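Outer membrane protein OMP121 (PDB 5FQ8) probably imports nutrients across the outer membrane of Bacteroides thetaiotaomicron as a TonB-dependent receptor, its transmembrane beta-barrel occluded by a plug domain. Local coordinates at residues A65-G70 / K906-V911; G708-T713 / W718-N723. All coordinates share one frame; numbering follows the deposited sequence.

In the fold
Near the N terminus the chain belongs to the plug domain, and the loop 65-70 that follows helix 49-54 supplies one half of contact 1. The other half, 906-911, comes more than 800 residues later on barrel strand 899-915, so contact 1 closes a very long loop and ties plug to barrel wall. Contact 2 lies within that span: it closes a short hairpin in which 708-713 and 718-723 join strands 697-712 and 716-731. The contacts nest rather than cross, their centres about 16 Å apart. They also meet directly, because Asn723 at the far end of contact 2 packs against the plug loop, its OD1 3.8 Å from Gly66 O.

Contact 1. Residues A65-G70 / K906-V911; sequences AGKIAG and KLRSVV
Ala65 and Lys67 of the plug loop meet Arg908 and Ser909 on the inner side of a barrel strand, the plug-against-wall packing of a TonB-dependent receptor. The Arg908 chain does most of the touching: its CD is 3.2 Å from Ala65 O and 3.5 Å from Ala65 CB. Further along, Arg908 NH1 lies 3.6 Å from that same methyl, Ala65 CB, which approaches the guanidinium obliquely. Bends at chi2 (96°) and chi3 (-97°) fold the arginine along Ala65 instead of letting it extend straight from the strand. The second touch is polar and slight, a weak hydrogen bond of 3.4 Å from Lys67 NZ to Ser909 OG. The lysine's amino group is held more firmly within the plug by Ser63 O, while Asp820 on neighbouring strand 815-825 is a long, weak ion partner.

In the next shell, Asp822 of strand 815-825 and Glu952 of the segment after strand 928-941 hold the arginine head. NH1 forms a salt bridge with Asp822 and NH2 with Glu952, two separate carboxylates that would limit rotation of the guanidinium. Glu952 also pairs with Lys906, which has a further salt bridge to Asp950; these carboxylates probably offset the positive charge gathered here. The aliphatic part of the same lysine adds to the packing, with Lys906 CD lying over one guanidinium face of Arg908, displaced toward its rim.

Contact 2. Residues G708-T713 / W718-N723; sequences GTPIRT and WELTWN
Pro710 is the bump of this contact, and the benzene half of the Trp718 indole is the surface it rests on. Proline CG sits 3.9 Å from the centroid of Trp718's six-membered ring and 25° off its normal, a CH-pi contact over one face. With CG anti to the backbone N (chi1 172°), the indole rises from the sheet face that Trp718 shares with Ile711 and Leu720, and there it meets the proline. Ile711 comes to the rim of the same ring, CG1 4.1 Å from Trp718 CE3. The CG of Pro710 also reaches Leu720 CD1, 4.3 Å away, so one carbon touches both indole and leucine. Trp718 NE1 turns elsewhere, to Thr808 OG1 on strand 802-812.

On the face opposite the indole, Thr709 and Glu719 lie alongside each other. Thr709 CG2 fills the notch between Trp718 O, 3.3 Å away, and the CG methylene of Glu719. Cutting Thr709 back to an alanine would remove both branches, which would probably leave a gap beside Trp718 O and the glutamate stem freer to turn.

Backbone bonds fix the register: Leu720 N to Gly708 O (3.0 Å), Gly708 N to Leu720 O (3.1 Å), and Trp718 N to Ile711 O (3.1 Å). Between these hydrogen-bonded pairs, Thr709 and Pro710 together stand opposite the single residue Glu719. That one-residue slip is a beta bulge, here close to the turn of an antiparallel hairpin in the barrel wall.

Contact 1. Residues A65-G70 / K906-V911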
loop_
_atom_site.group_PDB
_atom_site.type_symbol
_atom_site.label_atom_id
_atom_site.label_comp_id
_atom_site.label_asym_id
_atom_site.label_seq_id
_atom_site.Cartn_x
_atom_site.Cartn_y
_atom_site.Cartn_z
ATOM N N ALA B 65 6.935 0.326 -40.533
ATOM C CA ALA B 65 8.191 -0.323 -40.194
ATOM C C ALA B 65 8.972 -0.667 -41.461
ATOM O O ALA B 65 8.513 -1.445 -42.301
ATOM C CB ALA B 65 7.927 -1.570 -39.352
ATOM N N GLY B 66 10.148 -0.067 -41.602
ATOM C CA GLY B 66 10.989 -0.345 -42.749
ATOM C C GLY B 66 10.533 0.269 -44.051
ATOM O O GLY B 66 10.891 -0.230 -45.118
ATOM N N LYS B 67 9.749 1.337 -44.001
ATOM C CA LYS B 67 9.231 1.962 -45.211
ATOM C C LYS B 67 9.783 3.353 -45.450
ATOM O O LYS B 67 9.422 3.975 -46.448
ATOM C CB LYS B 67 7.701 2.035 -45.164
ATOM C CG LYS B 67 6.997 0.693 -45.133
ATOM C CD LYS B 67 5.511 0.856 -45.355
ATOM C CE LYS B 67 4.832 -0.449 -45.767
ATOM N NZ LYS B 67 5.034 -1.541 -44.768
ATOM N N ILE B 68 10.631 3.865 -44.567
ATOM C CA ILE B 68 11.104 5.244 -44.639
ATOM C C ILE B 68 12.553 5.283 -44.193
ATOM O O ILE B 68 12.901 4.745 -43.138
ATOM C CB ILE B 68 10.261 6.188 -43.765
ATOM C CG1 ILE B 68 8.807 6.161 -44.197
ATOM C CG2 ILE B 68 10.787 7.593 -43.863
ATOM C CD1 ILE B 68 7.952 7.018 -43.368
ATOM N N ALA B 69 13.396 5.916 -44.987
ATOM C CA ALA B 69 14.818 5.905 -44.697
ATOM C C ALA B 69 15.107 6.713 -43.450
ATOM O O ALA B 69 14.562 7.800 -43.260
ATOM C CB ALA B 69 15.606 6.460 -45.880
ATOM N N GLY B 70 15.971 6.172 -42.602
ATOM C CA GLY B 70 16.405 6.851 -41.398
ATOM C C GLY B 70 15.422 6.846 -40.254
ATOM O O GLY B 70 15.673 7.517 -39.250
ATOM N N LYS B 906 12.332 -9.503 -43.337
ATOM C CA LYS B 906 10.960 -9.740 -42.922
ATOM C C LYS B 906 9.973 -9.400 -44.027
ATOM O O LYS B 906 10.033 -8.316 -44.610
ATOM C CB LYS B 906 10.637 -8.935 -41.668
ATOM C CG LYS B 906 9.754 -9.670 -40.712
ATOM C CD LYS B 906 9.483 -8.852 -39.489
ATOM C CE LYS B 906 10.407 -9.203 -38.373
ATOM N NZ LYS B 906 10.112 -8.332 -37.226
ATOM N N LEU B 907 9.067 -10.332 -44.311
ATOM C CA LEU B 907 7.841 -9.998 -45.017
ATOM C C LEU B 907 6.971 -9.156 -44.090
ATOM O O LEU B 907 6.126 -9.678 -43.358
ATOM C CB LEU B 907 7.118 -11.261 -45.472
ATOM C CG LEU B 907 5.877 -11.018 -46.335
ATOM C CD1 LEU B 907 6.146 -9.986 -47.402
ATOM C CD2 LEU B 907 5.397 -12.296 -46.966
ATOM N N ARG B 908 7.191 -7.845 -44.111
ATOM C CA ARG B 908 6.552 -6.947 -43.157
ATOM C C ARG B 908 5.037 -6.963 -43.304
ATOM O O ARG B 908 4.318 -7.244 -42.347
ATOM C CB ARG B 908 7.104 -5.542 -43.356
ATOM C CG ARG B 908 6.757 -4.555 -42.280
ATOM C CD ARG B 908 7.861 -4.449 -41.259
ATOM N NE ARG B 908 7.563 -5.287 -40.116
ATOM C CZ ARG B 908 8.350 -5.439 -39.072
ATOM N NH1 ARG B 908 9.504 -4.809 -39.013
ATOM N NH2 ARG B 908 7.973 -6.239 -38.100
ATOM N N SER B 909 4.531 -6.676 -44.504
ATOM C CA SER B 909 3.093 -6.602 -44.736
ATOM C C SER B 909 2.744 -7.020 -46.153
ATOM O O SER B 909 3.538 -6.859 -47.080
ATOM C CB SER B 909 2.574 -5.192 -44.502
ATOM O OG SER B 909 3.162 -4.298 -45.424
ATOM N N VAL B 910 1.532 -7.541 -46.315
ATOM C CA VAL B 910 0.930 -7.779 -47.626
ATOM C C VAL B 910 -0.536 -7.366 -47.566
ATOM O O VAL B 910 -1.287 -7.868 -46.727
ATOM C CB VAL B 910 1.052 -9.251 -48.056
ATOM C CG1 VAL B 910 0.286 -9.481 -49.335
ATOM C CG2 VAL B 910 2.486 -9.628 -48.242
ATOM N N VAL B 911 -0.955 -6.472 -48.462
ATOM C CA VAL B 911 -2.327 -5.964 -48.485
ATOM C C VAL B 911 -2.956 -6.212 -49.854
ATOM O O VAL B 911 -2.466 -5.704 -50.865
ATOM C CB VAL B 911 -2.382 -4.467 -48.149
ATOM C CG1 VAL B 911 -3.794 -4.080 -47.857
ATOM C CG2 VAL B 911 -1.511 -4.161 -46.983
#

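Contact 2. Residues G708-T713 / W718-N723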
loop_
_atom_site.group_PDB
_atom_site.type_symbol
_atom_site.label_atom_id
_atom_site.label_comp_id
_atom_site.label_asym_id
_atom_site.label_seq_id
_atom_site.Cartn_x
_atom_site.Cartn_y
_atom_site.Cartn_z
ATOM N N GLY B 708 9.968 4.074 -58.752
ATOM C CA GLY B 708 9.610 4.245 -60.147
ATOM C C GLY B 708 8.404 3.398 -60.474
ATOM O O GLY B 708 7.965 2.568 -59.676
ATOM N N THR B 709 7.865 3.625 -61.665
ATOM C CA THR B 709 6.682 2.914 -62.139
ATOM C C THR B 709 7.026 2.295 -63.482
ATOM O O THR B 709 6.715 2.861 -64.532
ATOM C CB THR B 709 5.475 3.845 -62.237
ATOM O OG1 THR B 709 5.389 4.639 -61.050
ATOM C CG2 THR B 709 4.223 3.038 -62.349
ATOM N N PRO B 710 7.671 1.129 -63.482
ATOM C CA PRO B 710 8.136 0.546 -64.746
ATOM C C PRO B 710 7.037 0.228 -65.745
ATOM O O PRO B 710 7.308 0.181 -66.950
ATOM C CB PRO B 710 8.853 -0.727 -64.283
ATOM C CG PRO B 710 8.300 -1.019 -62.947
ATOM C CD PRO B 710 8.107 0.325 -62.336
ATOM N N ILE B 711 5.809 -0.005 -65.304
ATOM C CA ILE B 711 4.710 -0.281 -66.215
ATOM C C ILE B 711 3.526 0.566 -65.802
ATOM O O ILE B 711 3.228 0.689 -64.614
ATOM C CB ILE B 711 4.334 -1.774 -66.237
ATOM C CG1 ILE B 711 5.518 -2.626 -66.666
ATOM C CG2 ILE B 711 3.219 -2.013 -67.206
ATOM C CD1 ILE B 711 5.141 -4.055 -66.855
ATOM N N ARG B 712 2.850 1.149 -66.786
ATOM C CA ARG B 712 1.698 2.001 -66.516
ATOM C C ARG B 712 0.824 1.981 -67.754
ATOM O O ARG B 712 1.211 2.537 -68.782
ATOM C CB ARG B 712 2.156 3.410 -66.192
ATOM C CG ARG B 712 1.184 4.288 -65.425
ATOM C CD ARG B 712 1.971 5.053 -64.356
ATOM N NE ARG B 712 1.473 6.386 -64.015
ATOM C CZ ARG B 712 1.461 7.424 -64.840
ATOM N NH1 ARG B 712 1.908 7.287 -66.078
ATOM N NH2 ARG B 712 0.988 8.591 -64.422
ATOM N N THR B 713 -0.323 1.324 -67.671
ATOM C CA THR B 713 -1.313 1.431 -68.730
ATOM C C THR B 713 -2.591 2.021 -68.150
ATOM O O THR B 713 -2.559 2.650 -67.089
ATOM C CB THR B 713 -1.573 0.074 -69.385
ATOM O OG1 THR B 713 -2.393 -0.736 -68.544
ATOM C CG2 THR B 713 -0.284 -0.642 -69.644
ATOM N N TRP B 718 2.509 -0.900 -62.100
ATOM C CA TRP B 718 3.446 -1.631 -61.265
ATOM C C TRP B 718 4.471 -0.642 -60.764
ATOM O O TRP B 718 5.139 0.010 -61.563
ATOM C CB TRP B 718 4.137 -2.750 -62.034
ATOM C CG TRP B 718 5.253 -3.405 -61.269
ATOM C CD1 TRP B 718 5.367 -3.520 -59.919
ATOM C CD2 TRP B 718 6.424 -4.027 -61.819
ATOM N NE1 TRP B 718 6.520 -4.179 -59.593
ATOM C CE2 TRP B 718 7.188 -4.499 -60.742
ATOM C CE3 TRP B 718 6.891 -4.234 -63.114
ATOM C CZ2 TRP B 718 8.390 -5.160 -60.917
ATOM C CZ3 TRP B 718 8.082 -4.890 -63.285
ATOM C CH2 TRP B 718 8.820 -5.344 -62.192
ATOM N N GLU B 719 4.580 -0.513 -59.451
ATOM C CA GLU B 719 5.559 0.374 -58.857
ATOM C C GLU B 719 6.554 -0.437 -58.045
ATOM O O GLU B 719 6.239 -1.510 -57.525
ATOM C CB GLU B 719 4.893 1.434 -57.986
ATOM C CG GLU B 719 3.830 2.248 -58.695
ATOM C CD GLU B 719 3.471 3.530 -57.968
ATOM O OE1 GLU B 719 4.054 3.797 -56.891
ATOM O OE2 GLU B 719 2.604 4.271 -58.485
ATOM N N LEU B 720 7.767 0.076 -57.968
ATOM C CA LEU B 720 8.802 -0.486 -57.125
ATOM C C LEU B 720 9.370 0.621 -56.263
ATOM O O LEU B 720 9.553 1.753 -56.717
ATOM C CB LEU B 720 9.905 -1.118 -57.945
ATOM C CG LEU B 720 9.554 -2.436 -58.606
ATOM C CD1 LEU B 720 10.530 -2.688 -59.706
ATOM C CD2 LEU B 720 9.623 -3.529 -57.584
ATOM N N THR B 721 9.644 0.297 -55.019
ATOM C CA THR B 721 10.274 1.260 -54.145
ATOM C C THR B 721 11.383 0.572 -53.374
ATOM O O THR B 721 11.238 -0.577 -52.955
ATOM C CB THR B 721 9.245 1.894 -53.220
ATOM O OG1 THR B 721 8.355 2.689 -54.008
ATOM C CG2 THR B 721 9.918 2.763 -52.196
ATOM N N TRP B 722 12.504 1.273 -53.238
ATOM C CA TRP B 722 13.667 0.778 -52.519
ATOM C C TRP B 722 14.218 1.926 -51.698
ATOM O O TRP B 722 14.478 3.000 -52.242
ATOM C CB TRP B 722 14.710 0.248 -53.494
ATOM C CG TRP B 722 15.927 -0.324 -52.883
ATOM C CD1 TRP B 722 16.078 -1.574 -52.398
ATOM C CD2 TRP B 722 17.193 0.321 -52.739
ATOM N NE1 TRP B 722 17.353 -1.755 -51.940
ATOM C CE2 TRP B 722 18.062 -0.600 -52.140
ATOM C CE3 TRP B 722 17.674 1.590 -53.050
ATOM C CZ2 TRP B 722 19.389 -0.292 -51.844
ATOM C CZ3 TRP B 722 18.986 1.895 -52.757
ATOM C CH2 TRP B 722 19.829 0.960 -52.163
ATOM N N ASN B 723 14.373 1.713 -50.397
ATOM C CA ASN B 723 14.917 2.737 -49.514
ATOM C C ASN B 723 16.086 2.168 -48.720
ATOM O O ASN B 723 16.067 0.999 -48.330
ATOM C CB ASN B 723 13.824 3.284 -48.588
ATOM C CG ASN B 723 13.199 2.217 -47.726
ATOM O OD1 ASN B 723 13.561 2.072 -46.572
ATOM N ND2 ASN B 723 12.258 1.467 -48.278
#